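Local atomic coordinates of AT-less polyketide synthase (Streptomyces platensis subsp. rosaceus, PDB entry 4TKT), a protein that probably acts as a ketosynthase domain of an AT-less polyketide synthase, catalysing condensation that extends the growing acyl chain in isomigrastatin biosynthesis. Residues I9-M14 and V256-L261; L106-Y111 and K599-G604; G273-T278 and A434-E439. All coordinates share one frame; numbering follows the deposited sequence.

Contacts 1 and 3 are neighbouring joints of one buried sheet: strand 9-17 lies between 252-260 and 273-282, and the latter carries 432-439 on its other edge. Backbone bonds from I9 to I275 and from I11 to G273 join the two. Both combine antiparallel hydrogen bonding with aliphatic packing; contact 3 has a clear classic bulge and a long, partly exposed ion pair. Contact 2 differs in kind, being a late loop laid on the end of helix 93-109, largely buried yet without a clear direct hydrogen bond between its segments. It touches contact 1 through R259 with Y111 and M14 with D108, and stays about 10 Å from contact 3 at the nearest atoms.

Contact 1 (I9-M14 and V256-L261); sequences IAIVGM and VLLRPL
I11 and L258 form a non-hydrogen-bonded pair between antiparallel strands 9-17 and 252-260, which are neighbours in the large mixed sheet of this thiolase-type ketosynthase fold. The backbones approach to 4.3 Å between the axes of the short segments. V12 N donates to L257 O in a nearly straight bond (3.0 Å, 170° at the hydrogen), and L257 N gives its hydrogen to G13 O. Nearer the other end, R259 N bonds to A10 O in the carbonyl plane. Weaker CA-H...O contacts, such as that of L258 CA with A10 O, run between these bonds.

Apolar packing begins on the face of I11, L258, V256 and M14, where the side chains of I11 and L258 lie alongside each other, with I11 CG1 3.7 Å from L258 CD2. Helices 188-202 and 366-380 cover this face. V12, at the break in register, lies at a slant across L257: with chi1 at -57° its CG2 falls between the backbone N and the carbonyl carbon, and from there it meets L257 CB at 3.7 Å and is equally near L257 CG and CD2. On the face of A10 and R259, A10 CB touches L261 CD1, where helix 261-266 begins.

The charge on this second face is carried by R259. Its extended chain leads the guanidinium away from strand 9-17 to salt bridges with D267 and D269, leaving R259 CB beside V12 CG1.

M14, a selenomethionine, runs alongside V256 with its chain extended, and V256 CG1 rests 3.6 Å from both M14 CG and M14 CE.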
ATOM      1  N   ILE A   9      -6.697  11.819  11.254  1.00 40.50           N
ATOM      2  CA  ILE A   9      -6.897  10.428  10.884  1.00 38.87           C
ATOM      3  C   ILE A   9      -5.559   9.707  10.869  1.00 40.19           C
ATOM      4  O   ILE A   9      -4.674  10.037  10.080  1.00 43.71           O
ATOM      5  CB  ILE A   9      -7.572  10.290   9.512  1.00 36.57           C
ATOM      6  CG1 ILE A   9      -8.902  11.047   9.498  1.00 36.86           C
ATOM      7  CG2 ILE A   9      -7.778   8.825   9.171  1.00 35.16           C
ATOM      8  CD1 ILE A   9      -9.872  10.595  10.559  1.00 38.09           C
ATOM      9  N   ALA A  10      -5.418   8.723  11.750  1.00 39.55           N
ATOM     10  CA  ALA A  10      -4.160   8.007  11.906  1.00 39.82           C
ATOM     11  C   ALA A  10      -4.018   6.884  10.892  1.00 37.74           C
ATOM     12  O   ALA A  10      -4.998   6.254  10.502  1.00 39.54           O
ATOM     13  CB  ALA A  10      -4.041   7.456  13.312  1.00 41.87           C
ATOM     14  N   ILE A  11      -2.785   6.645  10.463  1.00 37.50           N
ATOM     15  CA  ILE A  11      -2.472   5.496   9.626  1.00 35.97           C
ATOM     16  C   ILE A  11      -1.848   4.410  10.493  1.00 39.83           C
ATOM     17  O   ILE A  11      -0.731   4.566  10.986  1.00 44.44           O
ATOM     18  CB  ILE A  11      -1.521   5.875   8.485  1.00 35.12           C
ATOM     19  CG1 ILE A  11      -2.166   6.944   7.601  1.00 37.67           C
ATOM     20  CG2 ILE A  11      -1.151   4.648   7.668  1.00 35.50           C
ATOM     21  CD1 ILE A  11      -1.231   7.541   6.579  1.00 37.88           C
ATOM     22  N   VAL A  12      -2.571   3.311  10.682  1.00 36.80           N
ATOM     23  CA  VAL A  12      -2.159   2.293  11.640  1.00 38.20           C
ATOM     24  C   VAL A  12      -1.588   1.036  10.986  1.00 37.34           C
ATOM     25  O   VAL A  12      -1.194   0.097  11.676  1.00 43.75           O
ATOM     26  CB  VAL A  12      -3.332   1.882  12.547  1.00 39.00           C
ATOM     27  CG1 VAL A  12      -3.884   3.093  13.267  1.00 40.18           C
ATOM     28  CG2 VAL A  12      -4.417   1.203  11.732  1.00 37.25           C
ATOM     29  N   GLY A  13      -1.540   1.023   9.660  1.00 35.49           N
ATOM     30  CA  GLY A  13      -1.001  -0.111   8.932  1.00 34.75           C
ATOM     31  C   GLY A  13      -0.909   0.181   7.450  1.00 34.53           C
ATOM     32  O   GLY A  13      -1.698   0.960   6.913  1.00 34.45           O
HETATM   33  N   MSE A  14       0.053  -0.439   6.778  1.00 32.70           N
HETATM   34  CA  MSE A  14       0.225  -0.197   5.353  1.00 34.34           C
HETATM   35  C   MSE A  14       0.834  -1.385   4.626  1.00 36.49           C
HETATM   36  O   MSE A  14       1.692  -2.085   5.161  1.00 40.51           O
HETATM   37  CB  MSE A  14       1.092   1.041   5.128  1.00 31.51           C
HETATM   38  CG  MSE A  14       1.061   1.555   3.702  1.00 44.61           C
HETATM   39 SE   MSE A  14       1.948   3.280   3.486  1.00 71.72          SE
HETATM   40  CE  MSE A  14       1.075   3.829   1.828  1.00 84.85           C
ATOM     41  N   VAL A 256      -3.905   1.433   2.929  1.00 24.12           N
ATOM     42  CA  VAL A 256      -3.648   1.865   4.295  1.00 23.82           C
ATOM     43  C   VAL A 256      -4.862   1.576   5.165  1.00 28.47           C
ATOM     44  O   VAL A 256      -5.999   1.611   4.693  1.00 29.42           O
ATOM     45  CB  VAL A 256      -3.313   3.368   4.375  1.00 27.01           C
ATOM     46  CG1 VAL A 256      -1.900   3.626   3.898  1.00 24.77           C
ATOM     47  CG2 VAL A 256      -4.311   4.180   3.570  1.00 24.08           C
ATOM     48  N   LEU A 257      -4.615   1.273   6.436  1.00 24.69           N
ATOM     49  CA  LEU A 257      -5.691   1.143   7.406  1.00 29.76           C
ATOM     50  C   LEU A 257      -5.828   2.464   8.153  1.00 31.91           C
ATOM     51  O   LEU A 257      -4.891   2.909   8.814  1.00 29.47           O
ATOM     52  CB  LEU A 257      -5.424  -0.009   8.377  1.00 25.45           C
ATOM     53  CG  LEU A 257      -6.619  -0.476   9.214  1.00 28.84           C
ATOM     54  CD1 LEU A 257      -7.777  -0.884   8.318  1.00 24.73           C
ATOM     55  CD2 LEU A 257      -6.230  -1.625  10.126  1.00 26.19           C
ATOM     56  N   LEU A 258      -6.994   3.093   8.032  1.00 33.13           N
ATOM     57  CA  LEU A 258      -7.203   4.423   8.596  1.00 30.07           C
ATOM     58  C   LEU A 258      -8.084   4.395   9.839  1.00 31.51           C
ATOM     59  O   LEU A 258      -8.977   3.557   9.966  1.00 32.14           O
ATOM     60  CB  LEU A 258      -7.814   5.350   7.546  1.00 26.58           C
ATOM     61  CG  LEU A 258      -6.982   5.531   6.279  1.00 29.49           C
ATOM     62  CD1 LEU A 258      -7.637   6.547   5.360  1.00 30.47           C
ATOM     63  CD2 LEU A 258      -5.568   5.951   6.635  1.00 26.45           C
ATOM     64  N   ARG A 259      -7.838   5.338  10.740  1.00 28.85           N
ATOM     65  CA  ARG A 259      -8.490   5.353  12.041  1.00 30.70           C
ATOM     66  C   ARG A 259      -8.336   6.718  12.712  1.00 34.71           C
ATOM     67  O   ARG A 259      -7.286   7.346  12.593  1.00 36.74           O
ATOM     68  CB  ARG A 259      -7.895   4.256  12.922  1.00 39.66           C
ATOM     69  CG  ARG A 259      -8.602   4.052  14.230  1.00 43.34           C
ATOM     70  CD  ARG A 259      -8.135   2.790  14.914  1.00 36.60           C
ATOM     71  NE  ARG A 259      -9.029   2.443  16.009  1.00 40.13           N
ATOM     72  CZ  ARG A 259      -8.796   1.471  16.880  1.00 45.24           C
ATOM     73  NH1 ARG A 259      -7.687   0.751  16.781  1.00 42.20           N
ATOM     74  NH2 ARG A 259      -9.667   1.223  17.847  1.00 55.38           N
ATOM     75  N   PRO A 260      -9.390   7.192  13.401  1.00 36.51           N
ATOM     76  CA  PRO A 260      -9.276   8.429  14.185  1.00 33.46           C
ATOM     77  C   PRO A 260      -8.121   8.351  15.177  1.00 40.20           C
ATOM     78  O   PRO A 260      -8.015   7.367  15.907  1.00 40.65           O
ATOM     79  CB  PRO A 260     -10.621   8.513  14.909  1.00 34.10           C
ATOM     80  CG  PRO A 260     -11.563   7.788  14.019  1.00 32.73           C
ATOM     81  CD  PRO A 260     -10.768   6.669  13.398  1.00 31.56           C
ATOM     82  N   LEU A 261      -7.275   9.376  15.192  1.00 42.06           N
ATOM     83  CA  LEU A 261      -6.039   9.370  15.972  1.00 36.52           C
ATOM     84  C   LEU A 261      -6.250   9.025  17.444  1.00 45.11           C
ATOM     85  O   LEU A 261      -5.464   8.281  18.028  1.00 47.07           O
ATOM     86  CB  LEU A 261      -5.345  10.729  15.859  1.00 37.48           C
ATOM     87  CG  LEU A 261      -3.982  10.846  16.541  1.00 38.73           C
ATOM     88  CD1 LEU A 261      -3.061   9.727  16.087  1.00 37.80           C
ATOM     89  CD2 LEU A 261      -3.363  12.197  16.244  1.00 39.57           C
TER

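Contact 2 (L106-Y111 and K599-G604); sequences LEDAGY and KVALPG
K599 runs past the C-terminal end of helix 93-109 and crosses Y111 at about a right angle, and this end of the contact is closely packed. CG of K599 is anti to the carbonyl carbon (chi1 -68°) and starts an extended chain that carries CD and CE past the carbonyl oxygens of A109 and G110, with CD 3.6 Å from A109 O and CE 3.6 Å from G110 O. The ammonium group arrives obliquely at the phenol, with NZ 3.2 Å from Y111 OH. D269 takes up both polar ends, by a salt bridge to K599 and a hydrogen bond from Y111.

The helix finishes in a Schellman motif: Y111 N returns to L106 O at 2.9 Å, G110 N makes a weak bond to E107 O, and G110 takes positive phi as the C-prime residue. K599 also touches T499 of helix 493-502, in the RhiE-like linker region, so the loop lies between that region and the ketosynthase helix.

A second close point is E107 OE1, buried 3.2 Å from G604 CA and hydrogen-bonded to Y605 N. Between the two, the fit is looser and partly exposed: D108 OD1 lies 3.7 Å from A601 CB and has a long, weak ion pair with R270, while OD2 accepts from M14 N.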
ATOM      1  N   LEU A 106      -3.632  -5.575   7.267  1.00 29.75           N
ATOM      2  CA  LEU A 106      -4.108  -5.897   8.606  1.00 29.26           C
ATOM      3  C   LEU A 106      -2.981  -6.489   9.444  1.00 30.67           C
ATOM      4  O   LEU A 106      -2.853  -6.190  10.631  1.00 41.98           O
ATOM      5  CB  LEU A 106      -5.291  -6.862   8.548  1.00 28.87           C
ATOM      6  CG  LEU A 106      -6.685  -6.231   8.578  1.00 30.14           C
ATOM      7  CD1 LEU A 106      -6.955  -5.398   7.331  1.00 27.03           C
ATOM      8  CD2 LEU A 106      -7.743  -7.301   8.747  1.00 28.36           C
ATOM      9  N   GLU A 107      -2.160  -7.325   8.821  1.00 30.66           N
ATOM     10  CA  GLU A 107      -1.058  -7.956   9.530  1.00 37.88           C
ATOM     11  C   GLU A 107       0.009  -6.933   9.901  1.00 37.44           C
ATOM     12  O   GLU A 107       0.621  -7.028  10.963  1.00 41.67           O
ATOM     13  CB  GLU A 107      -0.453  -9.085   8.696  1.00 38.90           C
ATOM     14  CG  GLU A 107      -1.354 -10.307   8.591  1.00 43.06           C
ATOM     15  CD  GLU A 107      -0.687 -11.471   7.887  1.00 52.61           C
ATOM     16  OE1 GLU A 107      -0.036 -11.246   6.846  1.00 55.79           O
ATOM     17  OE2 GLU A 107      -0.812 -12.614   8.376  1.00 59.92           O
ATOM     18  N   ASP A 108       0.222  -5.950   9.031  1.00 34.86           N
ATOM     19  CA  ASP A 108       1.159  -4.872   9.324  1.00 34.98           C
ATOM     20  C   ASP A 108       0.636  -4.024  10.475  1.00 33.60           C
ATOM     21  O   ASP A 108       1.407  -3.522  11.292  1.00 39.78           O
ATOM     22  CB  ASP A 108       1.399  -3.996   8.093  1.00 36.57           C
ATOM     23  CG  ASP A 108       2.524  -2.993   8.300  1.00 47.10           C
ATOM     24  OD1 ASP A 108       3.633  -3.413   8.695  1.00 51.62           O
ATOM     25  OD2 ASP A 108       2.301  -1.784   8.074  1.00 51.72           O
ATOM     26  N   ALA A 109      -0.683  -3.871  10.535  1.00 36.33           N
ATOM     27  CA  ALA A 109      -1.320  -3.096  11.593  1.00 34.71           C
ATOM     28  C   ALA A 109      -1.338  -3.865  12.910  1.00 39.69           C
ATOM     29  O   ALA A 109      -1.519  -3.280  13.977  1.00 41.84           O
ATOM     30  CB  ALA A 109      -2.733  -2.710  11.189  1.00 32.19           C
ATOM     31  N   GLY A 110      -1.149  -5.177  12.833  1.00 37.54           N
ATOM     32  CA  GLY A 110      -1.179  -6.011  14.018  1.00 36.42           C
ATOM     33  C   GLY A 110      -2.600  -6.318  14.439  1.00 36.15           C
ATOM     34  O   GLY A 110      -2.914  -6.359  15.627  1.00 42.23           O
ATOM     35  N   TYR A 111      -3.464  -6.532  13.456  1.00 36.50           N
ATOM     36  CA  TYR A 111      -4.858  -6.857  13.723  1.00 36.72           C
ATOM     37  C   TYR A 111      -5.307  -8.108  12.989  1.00 38.06           C
ATOM     38  O   TYR A 111      -5.043  -8.272  11.800  1.00 41.53           O
ATOM     39  CB  TYR A 111      -5.768  -5.695  13.328  1.00 33.35           C
ATOM     40  CG  TYR A 111      -5.897  -4.622  14.379  1.00 34.40           C
ATOM     41  CD1 TYR A 111      -6.786  -4.765  15.436  1.00 35.38           C
ATOM     42  CD2 TYR A 111      -5.137  -3.463  14.312  1.00 34.53           C
ATOM     43  CE1 TYR A 111      -6.910  -3.786  16.398  1.00 36.46           C
ATOM     44  CE2 TYR A 111      -5.254  -2.477  15.270  1.00 35.60           C
ATOM     45  CZ  TYR A 111      -6.142  -2.644  16.311  1.00 38.16           C
ATOM     46  OH  TYR A 111      -6.261  -1.665  17.268  1.00 38.22           O
ATOM     47  N   LYS A 599       2.676  -3.106  19.254  1.00 48.25           N
ATOM     48  CA  LYS A 599       2.571  -3.854  18.014  1.00 44.97           C
ATOM     49  C   LYS A 599       3.744  -3.449  17.133  1.00 45.93           C
ATOM     50  O   LYS A 599       4.132  -2.283  17.114  1.00 45.30           O
ATOM     51  CB  LYS A 599       1.237  -3.588  17.321  1.00 41.23           C
ATOM     52  CG  LYS A 599       0.042  -4.142  18.069  1.00 41.44           C
ATOM     53  CD  LYS A 599      -1.255  -3.533  17.576  1.00 41.26           C
ATOM     54  CE  LYS A 599      -2.441  -4.090  18.345  1.00 51.58           C
ATOM     55  NZ  LYS A 599      -3.604  -3.158  18.333  1.00 55.58           N
ATOM     56  N   VAL A 600       4.332  -4.409  16.431  1.00 40.61           N
ATOM     57  CA  VAL A 600       5.471  -4.107  15.575  1.00 40.42           C
ATOM     58  C   VAL A 600       5.280  -4.688  14.185  1.00 38.99           C
ATOM     59  O   VAL A 600       4.440  -5.563  13.976  1.00 40.06           O
ATOM     60  CB  VAL A 600       6.790  -4.643  16.169  1.00 46.65           C
ATOM     61  CG1 VAL A 600       7.159  -3.874  17.428  1.00 42.60           C
ATOM     62  CG2 VAL A 600       6.682  -6.136  16.449  1.00 40.36           C
ATOM     63  N   ALA A 601       6.065  -4.192  13.236  1.00 47.34           N
ATOM     64  CA  ALA A 601       5.989  -4.662  11.862  1.00 37.64           C
ATOM     65  C   ALA A 601       6.704  -5.998  11.708  1.00 37.14           C
ATOM     66  O   ALA A 601       7.917  -6.089  11.883  1.00 37.68           O
ATOM     67  CB  ALA A 601       6.578  -3.631  10.914  1.00 37.79           C
ATOM     68  N   LEU A 602       5.938  -7.033  11.382  1.00 40.54           N
ATOM     69  CA  LEU A 602       6.489  -8.362  11.161  1.00 40.85           C
ATOM     70  C   LEU A 602       6.089  -8.851   9.773  1.00 39.27           C
ATOM     71  O   LEU A 602       5.118  -8.356   9.205  1.00 41.48           O
ATOM     72  CB  LEU A 602       6.001  -9.328  12.243  1.00 38.94           C
ATOM     73  CG  LEU A 602       6.482  -9.007  13.657  1.00 39.97           C
ATOM     74  CD1 LEU A 602       5.793  -9.893  14.672  1.00 38.75           C
ATOM     75  CD2 LEU A 602       7.989  -9.166  13.750  1.00 39.73           C
ATOM     76  N   PRO A 603       6.848  -9.808   9.215  1.00 42.38           N
ATOM     77  CA  PRO A 603       6.530 -10.359   7.892  1.00 41.63           C
ATOM     78  C   PRO A 603       5.089 -10.849   7.778  1.00 50.24           C
ATOM     79  O   PRO A 603       4.556 -11.438   8.722  1.00 54.79           O
ATOM     80  CB  PRO A 603       7.510 -11.526   7.758  1.00 37.08           C
ATOM     81  CG  PRO A 603       8.675 -11.118   8.582  1.00 40.50           C
ATOM     82  CD  PRO A 603       8.115 -10.347   9.744  1.00 42.60           C
ATOM     83  N   GLY A 604       4.472 -10.593   6.628  1.00 49.34           N
ATOM     84  CA  GLY A 604       3.103 -11.003   6.380  1.00 47.58           C
ATOM     85  C   GLY A 604       2.998 -12.457   5.965  1.00 43.67           C
ATOM     86  O   GLY A 604       4.012 -13.124   5.766  1.00 44.40           O
TER

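Contact 3 (G273-T278 and A434-E439); sequences GVIRGT and AHVVVE
E439 swings its CG between its own backbone N and carbonyl carbon (chi1 62°), while R276 bends at chi2 (-92°) and again at chi3, and these turns lay the two side chains across each other. R276, the first residue of a classic beta bulge, reaches back to E439, which pairs with V274. The bulge sits in strand 273-282, which is antiparallel to 432-439 and also pairs with strand 9-17. R276 and E439 touch first through their aliphatic parts, R276 CG being 3.7 Å from E439 CG. E439 OE2 then lies 3.3 Å from R276 CD and makes a long salt bridge of 3.6 Å to R276 NH1. With the guanidinium and carboxylate planes 54° apart, this is no flat two-pronged pairing. R276 NH2 has a weak bond to A308 O.

At the bulge, R276 and G277 share V437 opposite them. R276 N bonds V437 O at 2.7 Å, whereas G277 N reaches the same oxygen only weakly, at 3.5 Å. Regular pairing resumes with V437 N donating to G277 O. Before the bulge, V274 and E439 exchange both of their backbone bonds.

One face of the sheet carries I275, T278, V436 and V438. The I275 side chain crosses V436 and V438 obliquely, CG2 meeting V436 CG1 and CG1 meeting V438 CG1, with helices 188-202 and 366-380 packed over this apolar patch. V437, on the other face, packs against W305 and A308 of helix 294-308.

T278 divides its branches: OG1 is hydrogen-bonded to H194 ND1, while its methyl lies alongside V436, CG2 to CG2 at 3.8 Å.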
ATOM      1  N   GLY A 273       1.766   7.553  10.535  1.00 53.49           N
ATOM      2  CA  GLY A 273       1.582   8.938  10.153  1.00 40.79           C
ATOM      3  C   GLY A 273       0.157   9.377  10.414  1.00 47.20           C
ATOM      4  O   GLY A 273      -0.699   8.562  10.760  1.00 47.29           O
ATOM      5  N   VAL A 274      -0.101  10.670  10.247  1.00 44.79           N
ATOM      6  CA  VAL A 274      -1.430  11.214  10.483  1.00 39.37           C
ATOM      7  C   VAL A 274      -1.890  12.072   9.313  1.00 46.33           C
ATOM      8  O   VAL A 274      -1.194  12.999   8.902  1.00 45.85           O
ATOM      9  CB  VAL A 274      -1.472  12.059  11.773  1.00 47.07           C
ATOM     10  CG1 VAL A 274      -2.832  12.727  11.929  1.00 48.88           C
ATOM     11  CG2 VAL A 274      -1.150  11.196  12.986  1.00 41.48           C
ATOM     12  N   ILE A 275      -3.061  11.755   8.773  1.00 46.23           N
ATOM     13  CA  ILE A 275      -3.659  12.569   7.724  1.00 36.41           C
ATOM     14  C   ILE A 275      -4.343  13.778   8.348  1.00 36.88           C
ATOM     15  O   ILE A 275      -5.296  13.634   9.112  1.00 42.78           O
ATOM     16  CB  ILE A 275      -4.671  11.765   6.890  1.00 39.32           C
ATOM     17  CG1 ILE A 275      -3.973  10.586   6.209  1.00 40.52           C
ATOM     18  CG2 ILE A 275      -5.342  12.659   5.859  1.00 34.24           C
ATOM     19  CD1 ILE A 275      -4.904   9.696   5.420  1.00 33.38           C
ATOM     20  N   ARG A 276      -3.845  14.968   8.029  1.00 37.43           N
ATOM     21  CA  ARG A 276      -4.364  16.197   8.617  1.00 38.12           C
ATOM     22  C   ARG A 276      -5.532  16.756   7.813  1.00 41.76           C
ATOM     23  O   ARG A 276      -6.463  17.333   8.375  1.00 42.11           O
ATOM     24  CB  ARG A 276      -3.256  17.246   8.723  1.00 39.36           C
ATOM     25  CG  ARG A 276      -2.169  16.919   9.734  1.00 49.85           C
ATOM     26  CD  ARG A 276      -2.479  17.503  11.104  1.00 55.86           C
ATOM     27  NE  ARG A 276      -2.597  18.960  11.070  1.00 56.34           N
ATOM     28  CZ  ARG A 276      -2.485  19.745  12.139  1.00 57.79           C
ATOM     29  NH1 ARG A 276      -2.241  19.220  13.332  1.00 57.14           N
ATOM     30  NH2 ARG A 276      -2.608  21.058  12.015  1.00 60.83           N
ATOM     31  N   GLY A 277      -5.478  16.583   6.495  1.00 36.26           N
ATOM     32  CA  GLY A 277      -6.514  17.099   5.622  1.00 37.62           C
ATOM     33  C   GLY A 277      -6.476  16.536   4.213  1.00 41.71           C
ATOM     34  O   GLY A 277      -5.420  16.157   3.705  1.00 41.26           O
ATOM     35  N   THR A 278      -7.644  16.470   3.586  1.00 33.30           N
ATOM     36  CA  THR A 278      -7.753  16.045   2.197  1.00 32.22           C
ATOM     37  C   THR A 278      -8.679  16.985   1.444  1.00 35.61           C
ATOM     38  O   THR A 278      -9.516  17.657   2.045  1.00 37.44           O
ATOM     39  CB  THR A 278      -8.292  14.608   2.071  1.00 42.28           C
ATOM     40  OG1 THR A 278      -9.636  14.556   2.563  1.00 42.56           O
ATOM     41  CG2 THR A 278      -7.427  13.633   2.854  1.00 43.34           C
ATOM     42  N   ALA A 434      -6.713  15.904  -6.516  1.00 29.73           N
ATOM     43  CA  ALA A 434      -6.730  15.591  -5.097  1.00 36.90           C
ATOM     44  C   ALA A 434      -5.416  15.976  -4.432  1.00 37.56           C
ATOM     45  O   ALA A 434      -4.348  15.877  -5.038  1.00 36.29           O
ATOM     46  CB  ALA A 434      -7.021  14.112  -4.882  1.00 29.79           C
ATOM     47  N   HIS A 435      -5.503  16.425  -3.185  1.00 31.38           N
ATOM     48  CA  HIS A 435      -4.317  16.705  -2.390  1.00 32.26           C
ATOM     49  C   HIS A 435      -4.525  16.218  -0.963  1.00 36.51           C
ATOM     50  O   HIS A 435      -5.597  16.395  -0.385  1.00 33.55           O
ATOM     51  CB  HIS A 435      -3.987  18.197  -2.401  1.00 32.83           C
ATOM     52  CG  HIS A 435      -2.637  18.520  -1.842  1.00 39.04           C
ATOM     53  ND1 HIS A 435      -1.488  18.488  -2.604  1.00 34.18           N
ATOM     54  CD2 HIS A 435      -2.250  18.877  -0.595  1.00 41.04           C
ATOM     55  CE1 HIS A 435      -0.453  18.815  -1.852  1.00 35.18           C
ATOM     56  NE2 HIS A 435      -0.887  19.054  -0.628  1.00 35.49           N
ATOM     57  N   VAL A 436      -3.494  15.593  -0.403  1.00 35.65           N
ATOM     58  CA  VAL A 436      -3.564  15.053   0.948  1.00 33.42           C
ATOM     59  C   VAL A 436      -2.421  15.604   1.791  1.00 37.52           C
ATOM     60  O   VAL A 436      -1.285  15.691   1.327  1.00 40.28           O
ATOM     61  CB  VAL A 436      -3.516  13.511   0.936  1.00 33.01           C
ATOM     62  CG1 VAL A 436      -3.455  12.962   2.346  1.00 33.63           C
ATOM     63  CG2 VAL A 436      -4.725  12.955   0.210  1.00 38.28           C
ATOM     64  N   VAL A 437      -2.733  15.989   3.026  1.00 36.88           N
ATOM     65  CA  VAL A 437      -1.743  16.556   3.934  1.00 36.58           C
ATOM     66  C   VAL A 437      -1.443  15.608   5.088  1.00 40.54           C
ATOM     67  O   VAL A 437      -2.335  15.273   5.869  1.00 38.67           O
ATOM     68  CB  VAL A 437      -2.217  17.899   4.509  1.00 36.69           C
ATOM     69  CG1 VAL A 437      -1.160  18.480   5.433  1.00 41.87           C
ATOM     70  CG2 VAL A 437      -2.551  18.865   3.389  1.00 39.14           C
ATOM     71  N   VAL A 438      -0.189  15.177   5.199  1.00 42.31           N
ATOM     72  CA  VAL A 438       0.192  14.237   6.248  1.00 41.70           C
ATOM     73  C   VAL A 438       1.340  14.750   7.118  1.00 39.57           C
ATOM     74  O   VAL A 438       2.203  15.501   6.666  1.00 41.05           O
ATOM     75  CB  VAL A 438       0.596  12.858   5.663  1.00 41.86           C
ATOM     76  CG1 VAL A 438      -0.515  12.300   4.793  1.00 39.14           C
ATOM     77  CG2 VAL A 438       1.884  12.961   4.869  1.00 37.21           C
ATOM     78  N   GLU A 439       1.323  14.342   8.380  1.00 39.06           N
ATOM     79  CA  GLU A 439       2.427  14.587   9.295  1.00 44.54           C
ATOM     80  C   GLU A 439       2.722  13.302  10.059  1.00 49.90           C
ATOM     81  O   GLU A 439       1.833  12.468  10.234  1.00 57.55           O
ATOM     82  CB  GLU A 439       2.095  15.723  10.264  1.00 49.28           C
ATOM     83  CG  GLU A 439       0.904  15.434  11.164  1.00 59.24           C
ATOM     84  CD  GLU A 439       0.698  16.495  12.230  1.00 70.68           C
ATOM     85  OE1 GLU A 439       1.363  17.551  12.161  1.00 75.55           O
ATOM     86  OE2 GLU A 439      -0.131  16.271  13.138  1.00 72.69           O
TER